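Local structure of xylulokinase (Brucella ovis, 5VM1) at residues G19-L24 with G432-A437; L24-E27 with P31-A34; Q320-E325 with A365-L370. The protein probably phosphorylates D-xylulose to D-xylulose 5-phosphate at the expense of ATP, as a member of the FGGY family of carbohydrate kinases. All blocks are in the same frame, centred on the assembly; numbering follows the deposited sequence.

Interaction 1 of 3, residues G19-L24 with G432-A437; sequences GVKALL and GAAFGA
Leu-23 and Lys-21, two residues apart on strand 19-24, both turn their CB atoms toward the first turn of the helix that starts at Ala-433, and both meet Ala-434 there. Two side chains of the strand thus close on the methyl of Ala-434: the aliphatic part of Lys-21 passes over it, CD lying 3.5 Å from Ala-434 CB, while the root of Leu-23 stands beside it, with Leu-23 CB 4.1 Å from Ala-434 CB. The leucine then carries its outer branch past the alanine to the next residue of the helix. With CG anti to the backbone N (chi1 -175°), Leu-23 CD2 comes to rest on the main chain of Phe-435, 3.5 Å from its CA, and lies 3.7 Å from Phe-435 CB. The same methyl is near the plane of the phenyl ring, at its edge, so the ring is met at its CD1 corner and not over a face. In the FGGY kinases, which belong to the actin-like ATPase clan, the chain forms two domains, and each supplies one partner here: the strand comes from the N-terminal FGGY domain and the helix from the C-terminal one. The strand and helix segments cross at 48° with their axes 8.0 Å apart, a separation that the small Ala-434 permits. Its methyl also touches Asp-14, predicted to be important for activity, on the adjoining strand 9-15. Lys-21, bent at chi2 and chi4, ends in a salt bridge from NZ to Asp-430, just ahead of the helix, where Gly-432 occupies the N-cap position.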
ATOM      1  N   GLY A  19       8.633   5.469  -9.505  1.00 48.61           N
ATOM      2  CA  GLY A  19       8.697   6.843  -9.970  1.00 40.13           C
ATOM      3  C   GLY A  19       7.983   7.819  -9.055  1.00 45.17           C
ATOM      4  O   GLY A  19       7.398   7.459  -8.028  1.00 47.54           O
ATOM      5  N   VAL A  20       8.062   9.084  -9.447  1.00 44.51           N
ATOM      6  CA  VAL A  20       7.410  10.188  -8.762  1.00 30.95           C
ATOM      7  C   VAL A  20       6.311  10.688  -9.689  1.00 42.19           C
ATOM      8  O   VAL A  20       6.588  11.058 -10.836  1.00 38.75           O
ATOM      9  CB  VAL A  20       8.406  11.306  -8.426  1.00 37.43           C
ATOM     10  CG1 VAL A  20       7.674  12.559  -7.911  1.00 32.92           C
ATOM     11  CG2 VAL A  20       9.458  10.806  -7.432  1.00 38.40           C
ATOM     12  N   LYS A  21       5.070  10.675  -9.203  1.00 39.99           N
ATOM     13  CA  LYS A  21       3.912  11.148  -9.943  1.00 33.69           C
ATOM     14  C   LYS A  21       3.501  12.491  -9.365  1.00 46.03           C
ATOM     15  O   LYS A  21       3.544  12.681  -8.150  1.00 49.93           O
ATOM     16  CB  LYS A  21       2.746  10.156  -9.854  1.00 30.34           C
ATOM     17  CG  LYS A  21       1.873  10.093 -11.118  1.00 47.31           C
ATOM     18  CD  LYS A  21       0.410  10.394 -10.847  1.00 53.27           C
ATOM     19  CE  LYS A  21      -0.365  10.652 -12.137  1.00 64.71           C
ATOM     20  NZ  LYS A  21      -1.196   9.500 -12.617  1.00 62.79           N
ATOM     21  N   ALA A  22       3.203  13.450 -10.241  1.00 46.91           N
ATOM     22  CA  ALA A  22       2.747  14.772  -9.835  1.00 37.49           C
ATOM     23  C   ALA A  22       1.372  15.002 -10.432  1.00 45.44           C
ATOM     24  O   ALA A  22       1.204  14.916 -11.647  1.00 61.83           O
ATOM     25  CB  ALA A  22       3.716  15.855 -10.289  1.00 36.06           C
ATOM     26  N   LEU A  23       0.403  15.335  -9.593  1.00 44.94           N
ATOM     27  CA  LEU A  23      -0.975  15.448 -10.037  1.00 47.00           C
ATOM     28  C   LEU A  23      -1.521  16.786  -9.584  1.00 52.81           C
ATOM     29  O   LEU A  23      -1.451  17.118  -8.394  1.00 47.03           O
ATOM     30  CB  LEU A  23      -1.833  14.317  -9.474  1.00 34.70           C
ATOM     31  CG  LEU A  23      -3.270  14.272  -9.965  1.00 41.96           C
ATOM     32  CD1 LEU A  23      -3.308  14.051 -11.443  1.00 38.32           C
ATOM     33  CD2 LEU A  23      -3.998  13.173  -9.259  1.00 49.44           C
ATOM     34  N   LEU A  24      -2.097  17.532 -10.521  1.00 49.75           N
ATOM     35  CA  LEU A  24      -2.624  18.854 -10.233  1.00 49.62           C
ATOM     36  C   LEU A  24      -4.124  18.836 -10.443  1.00 53.62           C
ATOM     37  O   LEU A  24      -4.600  18.435 -11.510  1.00 53.44           O
ATOM     38  CB  LEU A  24      -1.963  19.919 -11.112  1.00 48.07           C
ATOM     39  CG  LEU A  24      -2.356  21.363 -10.823  1.00 52.94           C
ATOM     40  CD1 LEU A  24      -1.954  21.791  -9.418  1.00 49.47           C
ATOM     41  CD2 LEU A  24      -1.689  22.235 -11.854  1.00 55.47           C
ATOM     42  N   GLY A 432      -5.821   7.058  -7.358  1.00 36.25           N
ATOM     43  CA  GLY A 432      -4.801   6.370  -6.599  1.00 30.47           C
ATOM     44  C   GLY A 432      -4.091   7.246  -5.590  1.00 46.44           C
ATOM     45  O   GLY A 432      -4.647   8.229  -5.075  1.00 31.01           O
ATOM     46  N   ALA A 433      -2.832   6.867  -5.308  1.00 30.19           N
ATOM     47  CA  ALA A 433      -2.039   7.538  -4.290  1.00 30.38           C
ATOM     48  C   ALA A 433      -1.836   9.021  -4.608  1.00 42.97           C
ATOM     49  O   ALA A 433      -1.996   9.882  -3.730  1.00 49.12           O
ATOM     50  CB  ALA A 433      -0.686   6.839  -4.155  1.00 30.26           C
ATOM     51  N   ALA A 434      -1.521   9.352  -5.862  1.00 41.03           N
ATOM     52  CA  ALA A 434      -1.292  10.755  -6.201  1.00 34.10           C
ATOM     53  C   ALA A 434      -2.570  11.566  -6.089  1.00 34.44           C
ATOM     54  O   ALA A 434      -2.526  12.752  -5.750  1.00 41.30           O
ATOM     55  CB  ALA A 434      -0.688  10.887  -7.597  1.00 35.45           C
ATOM     56  N   PHE A 435      -3.716  10.971  -6.393  1.00 41.97           N
ATOM     57  CA  PHE A 435      -4.949  11.727  -6.226  1.00 42.39           C
ATOM     58  C   PHE A 435      -5.297  11.894  -4.749  1.00 39.16           C
ATOM     59  O   PHE A 435      -5.772  12.956  -4.338  1.00 36.92           O
ATOM     60  CB  PHE A 435      -6.077  11.065  -7.001  1.00 34.70           C
ATOM     61  CG  PHE A 435      -7.371  11.770  -6.890  1.00 35.68           C
ATOM     62  CD1 PHE A 435      -7.514  13.052  -7.386  1.00 37.33           C
ATOM     63  CD2 PHE A 435      -8.476  11.138  -6.334  1.00 41.68           C
ATOM     64  CE1 PHE A 435      -8.725  13.712  -7.298  1.00 38.53           C
ATOM     65  CE2 PHE A 435      -9.692  11.795  -6.242  1.00 36.56           C
ATOM     66  CZ  PHE A 435      -9.812  13.080  -6.726  1.00 38.19           C
ATOM     67  N   GLY A 436      -5.054  10.865  -3.932  1.00 32.79           N
ATOM     68  CA  GLY A 436      -5.257  11.016  -2.502  1.00 32.62           C
ATOM     69  C   GLY A 436      -4.346  12.071  -1.908  1.00 45.24           C
ATOM     70  O   GLY A 436      -4.745  12.836  -1.020  1.00 37.27           O
ATOM     71  N   ALA A 437      -3.107  12.116  -2.387  1.00 33.44           N
ATOM     72  CA  ALA A 437      -2.186  13.149  -1.955  1.00 34.43           C
ATOM     73  C   ALA A 437      -2.711  14.543  -2.328  1.00 40.47           C
ATOM     74  O   ALA A 437      -2.742  15.449  -1.492  1.00 40.36           O
ATOM     75  CB  ALA A 437      -0.808  12.868  -2.557  1.00 34.59           C
TER

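Interaction 2 of 3, residues L24-E27 with P31-A34; sequences LIDE and PVGA
Leu-24 holds CG anti to its backbone N (chi1 -175°) and Val-32 holds CG1 likewise (chi1 163°), and these torsions bring Leu-24 CD2 and Val-32 CG1 together at 4.0 Å. The two side chains lie alongside each other, pointing the same way. The second valine methyl, Val-32 CG2, is turned toward Asp-26 and stands 4.1 Å from Asp-26 N. The Asp-26 side chain runs at a slant to that of Val-32, its OD2 loosely against CG2, while OD1 accepts a hydrogen bond from the backbone N of Ala-28 in the turn. Ile-25 projects to the other face of the sheet, where its CG2 branch packs on Pro-31 CA.

Backbone bonds join the two strands of this antiparallel hairpin. Strand 31-38 is the outermost on this side of the mixed sheet of the N-terminal domain, with 19-26 between it and 9-15. Leu-24 N donates to Gly-33 O at 2.9 Å, and Val-32 N donates to Leu-24 O at 2.7 Å. A weak third bond runs from Gly-33 N to that same oxygen, 3.5 Å from Leu-24 O. Val-32 and Gly-33 therefore both face Leu-24, which defines a classic beta bulge; the register slips by one residue between the hydrogen-bonded pair Leu-24 with Gly-33 and the non-hydrogen-bonded pair Ile-25 with Pro-31. The extra residue brings the valine onto the leucine's side, and both touch Met-9 of strand 9-15. Pro-31, lacking an N-H, costs the pairing no bond because its position is a non-hydrogen-bonded one, and at the bulge a single carbonyl, Leu-24 O, takes one good and one weak N-H.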
ATOM      1  N   LEU A  24      -2.097  17.532 -10.521  1.00 49.75           N
ATOM      2  CA  LEU A  24      -2.624  18.854 -10.233  1.00 49.62           C
ATOM      3  C   LEU A  24      -4.124  18.836 -10.443  1.00 53.62           C
ATOM      4  O   LEU A  24      -4.600  18.435 -11.510  1.00 53.44           O
ATOM      5  CB  LEU A  24      -1.963  19.919 -11.112  1.00 48.07           C
ATOM      6  CG  LEU A  24      -2.356  21.363 -10.823  1.00 52.94           C
ATOM      7  CD1 LEU A  24      -1.954  21.791  -9.418  1.00 49.47           C
ATOM      8  CD2 LEU A  24      -1.689  22.235 -11.854  1.00 55.47           C
ATOM      9  N   ILE A  25      -4.852  19.300  -9.431  1.00 61.06           N
ATOM     10  CA  ILE A  25      -6.304  19.307  -9.436  1.00 66.71           C
ATOM     11  C   ILE A  25      -6.803  20.682  -9.002  1.00 61.59           C
ATOM     12  O   ILE A  25      -6.114  21.437  -8.314  1.00 58.17           O
ATOM     13  CB  ILE A  25      -6.893  18.217  -8.506  1.00 64.48           C
ATOM     14  CG1 ILE A  25      -6.529  18.528  -7.046  1.00 41.95           C
ATOM     15  CG2 ILE A  25      -6.459  16.800  -8.954  1.00 61.42           C
ATOM     16  CD1 ILE A  25      -7.303  17.734  -6.056  1.00 40.95           C
ATOM     17  N   ASP A  26      -8.041  20.975  -9.374  1.00 56.50           N
ATOM     18  CA  ASP A  26      -8.675  22.244  -9.081  1.00 64.36           C
ATOM     19  C   ASP A  26      -9.548  22.081  -7.848  1.00 59.30           C
ATOM     20  O   ASP A  26      -9.520  21.041  -7.186  1.00 50.37           O
ATOM     21  CB  ASP A  26      -9.470  22.740 -10.290  1.00 78.70           C
ATOM     22  CG  ASP A  26     -10.574  21.782 -10.713  1.00 86.22           C
ATOM     23  OD1 ASP A  26     -11.408  21.424  -9.858  1.00 87.98           O
ATOM     24  OD2 ASP A  26     -10.627  21.402 -11.903  1.00 90.96           O
ATOM     25  N   GLU A  27     -10.323  23.125  -7.526  1.00 60.99           N
ATOM     26  CA  GLU A  27     -11.158  23.103  -6.328  1.00 63.88           C
ATOM     27  C   GLU A  27     -12.233  22.017  -6.380  1.00 67.03           C
ATOM     28  O   GLU A  27     -12.672  21.547  -5.322  1.00 65.47           O
ATOM     29  CB  GLU A  27     -11.808  24.482  -6.110  1.00 60.80           C
ATOM     30  N   PRO A  31      -8.879  16.569 -12.545  1.00 72.71           N
ATOM     31  CA  PRO A  31      -7.457  16.618 -12.867  1.00 70.13           C
ATOM     32  C   PRO A  31      -7.220  17.705 -13.894  1.00 64.72           C
ATOM     33  O   PRO A  31      -8.025  17.919 -14.803  1.00 70.00           O
ATOM     34  CB  PRO A  31      -7.164  15.215 -13.420  1.00 75.37           C
ATOM     35  CG  PRO A  31      -8.489  14.714 -13.917  1.00 73.62           C
ATOM     36  CD  PRO A  31      -9.524  15.326 -13.009  1.00 74.40           C
ATOM     37  N   VAL A  32      -6.092  18.383 -13.745  1.00 63.70           N
ATOM     38  CA  VAL A  32      -5.701  19.472 -14.618  1.00 59.95           C
ATOM     39  C   VAL A  32      -4.490  19.083 -15.446  1.00 63.61           C
ATOM     40  O   VAL A  32      -4.400  19.421 -16.625  1.00 65.25           O
ATOM     41  CB  VAL A  32      -5.411  20.749 -13.785  1.00 58.41           C
ATOM     42  CG1 VAL A  32      -4.618  21.753 -14.582  1.00 56.11           C
ATOM     43  CG2 VAL A  32      -6.688  21.381 -13.226  1.00 54.70           C
ATOM     44  N   GLY A  33      -3.581  18.327 -14.843  1.00 65.19           N
ATOM     45  CA  GLY A  33      -2.426  17.800 -15.536  1.00 62.46           C
ATOM     46  C   GLY A  33      -1.675  16.883 -14.598  1.00 55.67           C
ATOM     47  O   GLY A  33      -1.886  16.898 -13.380  1.00 59.99           O
ATOM     48  N   ALA A  34      -0.786  16.092 -15.189  1.00 50.06           N
ATOM     49  CA  ALA A  34       0.002  15.132 -14.433  1.00 46.51           C
ATOM     50  C   ALA A  34       1.328  14.927 -15.138  1.00 48.80           C
ATOM     51  O   ALA A  34       1.415  15.038 -16.360  1.00 46.86           O
ATOM     52  CB  ALA A  34      -0.714  13.791 -14.296  1.00 47.61           C
TER

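Interaction 3 of 3, residues Q320-E325 with A365-L370; sequences QSLDRE and ADRSAL
A salt bridge backed by apolar packing joins two helices of the C-terminal FGGY domain, the short helix 319-326 and the first turn of the long helix 367-390, at a partly buried position away from the predicted active-site residues. Glu-325 reaches out with its chain extended, and its carboxylate meets the edge of the Arg-367 guanidinium. Arg-367 NE donates to Glu-325 OE1 at 3.1 Å in a nearly straight bond (168°); the oxygen offers its syn lone pair and lies almost exactly in the guanidinium plane. A second, weak bond links Arg-367 NH2 to Glu-325 OE2 at 3.4 Å. Because the two planar groups are 52° apart, the pairing is two-pronged but twisted, with NE making the stronger bond. The bend of Arg-367 at chi3 (64°) turns the guanidinium toward the glutamate, while the Leu-322 side chain crosses that of Arg-367 at about a right angle, with Leu-322 CD2 3.8 Å from Arg-367 CD. Ser-368 CB lies loosely beside Glu-325 CD.

Before the arginine, Asp-366 takes the N-cap position, its OD1 accepting from Ala-369 N at 2.8 Å. Helix 305-315 adjoins both partners: Leu-322 packs on Tyr-311 and Ser-312, Arg-367 touches Val-315, and Tyr-311 OH is hydrogen-bonded to the carbonyl of Arg-367.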
ATOM      1  N   GLN A 320      -3.807 -11.282 -20.702  1.00 52.71           N
ATOM      2  CA  GLN A 320      -4.950 -10.782 -21.454  1.00 47.85           C
ATOM      3  C   GLN A 320      -5.484 -11.845 -22.412  1.00 50.97           C
ATOM      4  O   GLN A 320      -6.698 -11.922 -22.631  1.00 56.45           O
ATOM      5  CB  GLN A 320      -4.586  -9.481 -22.159  1.00 44.89           C
ATOM      6  CG  GLN A 320      -4.212  -8.356 -21.180  1.00 47.14           C
ATOM      7  CD  GLN A 320      -2.809  -8.525 -20.550  1.00 53.99           C
ATOM      8  OE1 GLN A 320      -1.886  -9.028 -21.189  1.00 54.98           O
ATOM      9  NE2 GLN A 320      -2.661  -8.113 -19.295  1.00 52.70           N
ATOM     10  N   SER A 321      -4.603 -12.680 -22.988  1.00 44.93           N
ATOM     11  CA  SER A 321      -5.079 -13.775 -23.835  1.00 54.60           C
ATOM     12  C   SER A 321      -5.733 -14.867 -23.002  1.00 57.12           C
ATOM     13  O   SER A 321      -6.775 -15.405 -23.388  1.00 67.58           O
ATOM     14  CB  SER A 321      -3.942 -14.379 -24.669  1.00 57.71           C
ATOM     15  OG  SER A 321      -3.108 -13.384 -25.235  1.00 73.35           O
ATOM     16  N   LEU A 322      -5.143 -15.213 -21.857  1.00 54.14           N
ATOM     17  CA  LEU A 322      -5.782 -16.198 -20.992  1.00 51.56           C
ATOM     18  C   LEU A 322      -7.147 -15.692 -20.522  1.00 45.79           C
ATOM     19  O   LEU A 322      -8.144 -16.415 -20.619  1.00 41.90           O
ATOM     20  CB  LEU A 322      -4.860 -16.521 -19.807  1.00 41.56           C
ATOM     21  CG  LEU A 322      -3.554 -17.226 -20.213  1.00 47.48           C
ATOM     22  CD1 LEU A 322      -2.670 -17.572 -19.019  1.00 36.74           C
ATOM     23  CD2 LEU A 322      -3.831 -18.477 -21.054  1.00 42.18           C
ATOM     24  N   ASP A 323      -7.226 -14.413 -20.121  1.00 39.37           N
ATOM     25  CA  ASP A 323      -8.502 -13.813 -19.744  1.00 43.73           C
ATOM     26  C   ASP A 323      -9.459 -13.768 -20.942  1.00 55.31           C
ATOM     27  O   ASP A 323     -10.652 -14.083 -20.811  1.00 54.77           O
ATOM     28  CB  ASP A 323      -8.262 -12.409 -19.173  1.00 48.46           C
ATOM     29  CG  ASP A 323      -9.557 -11.686 -18.801  1.00 60.71           C
ATOM     30  OD1 ASP A 323     -10.172 -12.077 -17.790  1.00 65.28           O
ATOM     31  OD2 ASP A 323      -9.965 -10.734 -19.510  1.00 65.73           O
ATOM     32  N   ARG A 324      -8.947 -13.420 -22.129  1.00 43.83           N
ATOM     33  CA  ARG A 324      -9.786 -13.449 -23.325  1.00 46.47           C
ATOM     34  C   ARG A 324     -10.242 -14.871 -23.666  1.00 52.17           C
ATOM     35  O   ARG A 324     -11.373 -15.070 -24.118  1.00 52.42           O
ATOM     36  CB  ARG A 324      -9.050 -12.816 -24.505  1.00 48.85           C
ATOM     37  CG  ARG A 324      -9.974 -12.303 -25.590  1.00 55.64           C
ATOM     38  CD  ARG A 324      -9.204 -11.958 -26.877  1.00 70.34           C
ATOM     39  NE  ARG A 324      -8.139 -12.919 -27.133  1.00 79.55           N
ATOM     40  CZ  ARG A 324      -8.287 -14.041 -27.832  1.00 91.99           C
ATOM     41  NH1 ARG A 324      -9.462 -14.352 -28.372  1.00 93.96           N
ATOM     42  NH2 ARG A 324      -7.254 -14.855 -27.991  1.00 98.61           N
ATOM     43  N   GLU A 325      -9.392 -15.880 -23.441  1.00 54.66           N
ATOM     44  CA  GLU A 325      -9.786 -17.257 -23.750  1.00 50.14           C
ATOM     45  C   GLU A 325     -10.848 -17.762 -22.781  1.00 50.72           C
ATOM     46  O   GLU A 325     -11.785 -18.448 -23.193  1.00 50.59           O
ATOM     47  CB  GLU A 325      -8.562 -18.176 -23.741  1.00 51.16           C
ATOM     48  CG  GLU A 325      -8.856 -19.667 -24.003  1.00 52.53           C
ATOM     49  CD  GLU A 325      -7.594 -20.529 -23.955  1.00 61.01           C
ATOM     50  OE1 GLU A 325      -6.708 -20.258 -23.115  1.00 61.65           O
ATOM     51  OE2 GLU A 325      -7.461 -21.452 -24.787  1.00 69.79           O
ATOM     52  N   ALA A 365      -8.853 -31.426 -18.164  1.00 43.86           N
ATOM     53  CA  ALA A 365      -8.561 -30.035 -17.842  1.00 40.75           C
ATOM     54  C   ALA A 365      -7.659 -29.451 -18.928  1.00 48.30           C
ATOM     55  O   ALA A 365      -6.536 -29.918 -19.131  1.00 54.14           O
ATOM     56  CB  ALA A 365      -7.906 -29.915 -16.472  1.00 38.41           C
ATOM     57  N   ASP A 366      -8.153 -28.439 -19.632  1.00 47.52           N
ATOM     58  CA  ASP A 366      -7.376 -27.752 -20.647  1.00 46.64           C
ATOM     59  C   ASP A 366      -6.736 -26.499 -20.044  1.00 47.54           C
ATOM     60  O   ASP A 366      -6.875 -26.201 -18.855  1.00 52.26           O
ATOM     61  CB  ASP A 366      -8.252 -27.413 -21.862  1.00 44.32           C
ATOM     62  CG  ASP A 366      -9.534 -26.653 -21.489  1.00 51.38           C
ATOM     63  OD1 ASP A 366      -9.649 -26.117 -20.367  1.00 54.96           O
ATOM     64  OD2 ASP A 366     -10.447 -26.580 -22.334  1.00 62.55           O
ATOM     65  N   ARG A 367      -6.026 -25.749 -20.885  1.00 47.33           N
ATOM     66  CA  ARG A 367      -5.381 -24.526 -20.416  1.00 49.09           C
ATOM     67  C   ARG A 367      -6.370 -23.572 -19.769  1.00 50.04           C
ATOM     68  O   ARG A 367      -6.051 -22.950 -18.754  1.00 49.42           O
ATOM     69  CB  ARG A 367      -4.662 -23.821 -21.554  1.00 46.99           C
ATOM     70  CG  ARG A 367      -3.952 -22.599 -21.070  1.00 48.94           C
ATOM     71  CD  ARG A 367      -3.103 -22.007 -22.147  1.00 52.70           C
ATOM     72  NE  ARG A 367      -3.873 -21.522 -23.285  1.00 57.75           N
ATOM     73  CZ  ARG A 367      -3.390 -21.472 -24.518  1.00 68.44           C
ATOM     74  NH1 ARG A 367      -2.144 -21.891 -24.757  1.00 65.04           N
ATOM     75  NH2 ARG A 367      -4.149 -21.011 -25.499  1.00 76.87           N
ATOM     76  N   SER A 368      -7.544 -23.391 -20.384  1.00 56.64           N
ATOM     77  CA  SER A 368      -8.556 -22.486 -19.846  1.00 45.14           C
ATOM     78  C   SER A 368      -9.066 -22.950 -18.484  1.00 48.77           C
ATOM     79  O   SER A 368      -9.382 -22.126 -17.616  1.00 39.73           O
ATOM     80  CB  SER A 368      -9.705 -22.346 -20.841  1.00 48.57           C
ATOM     81  OG  SER A 368     -10.885 -21.895 -20.203  1.00 62.09           O
ATOM     82  N   ALA A 369      -9.177 -24.258 -18.279  1.00 55.19           N
ATOM     83  CA  ALA A 369      -9.654 -24.718 -16.981  1.00 51.01           C
ATOM     84  C   ALA A 369      -8.656 -24.377 -15.887  1.00 44.59           C
ATOM     85  O   ALA A 369      -9.054 -24.060 -14.766  1.00 43.77           O
ATOM     86  CB  ALA A 369      -9.930 -26.220 -17.007  1.00 42.21           C
ATOM     87  N   LEU A 370      -7.361 -24.398 -16.201  1.00 44.91           N
ATOM     88  CA  LEU A 370      -6.373 -24.076 -15.179  1.00 45.62           C
ATOM     89  C   LEU A 370      -6.293 -22.572 -14.948  1.00 44.59           C
ATOM     90  O   LEU A 370      -6.181 -22.133 -13.800  1.00 47.16           O
ATOM     91  CB  LEU A 370      -5.006 -24.648 -15.558  1.00 35.72           C
ATOM     92  CG  LEU A 370      -4.726 -26.013 -14.954  1.00 35.78           C
ATOM     93  CD1 LEU A 370      -5.728 -27.011 -15.426  1.00 33.02           C
ATOM     94  CD2 LEU A 370      -3.346 -26.442 -15.348  1.00 42.59           C
TER

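Interactions 1 and 2 both use strand 19-26, their ranges meeting at Leu-24, which makes contact only in interaction 2; their centres lie about 10 Å apart. Interaction 1, largely buried, sets a helix from the C-terminal FGGY domain on that strand through apolar contacts; interaction 2 pairs the strand with its hairpin partner at the partly exposed edge of the same sheet, chiefly by backbone bonds. The two also touch directly, Leu-23 CD1 and Lys-21 CE packing against Ala-34 CB. Interaction 3 stands apart, its centre about 35 Å from that of interaction 1 and about 40 Å from that of interaction 2. There, nearer the surface, a charged pair joins two helices. Along the chain its two segments lie within the loop that interaction 1 closes.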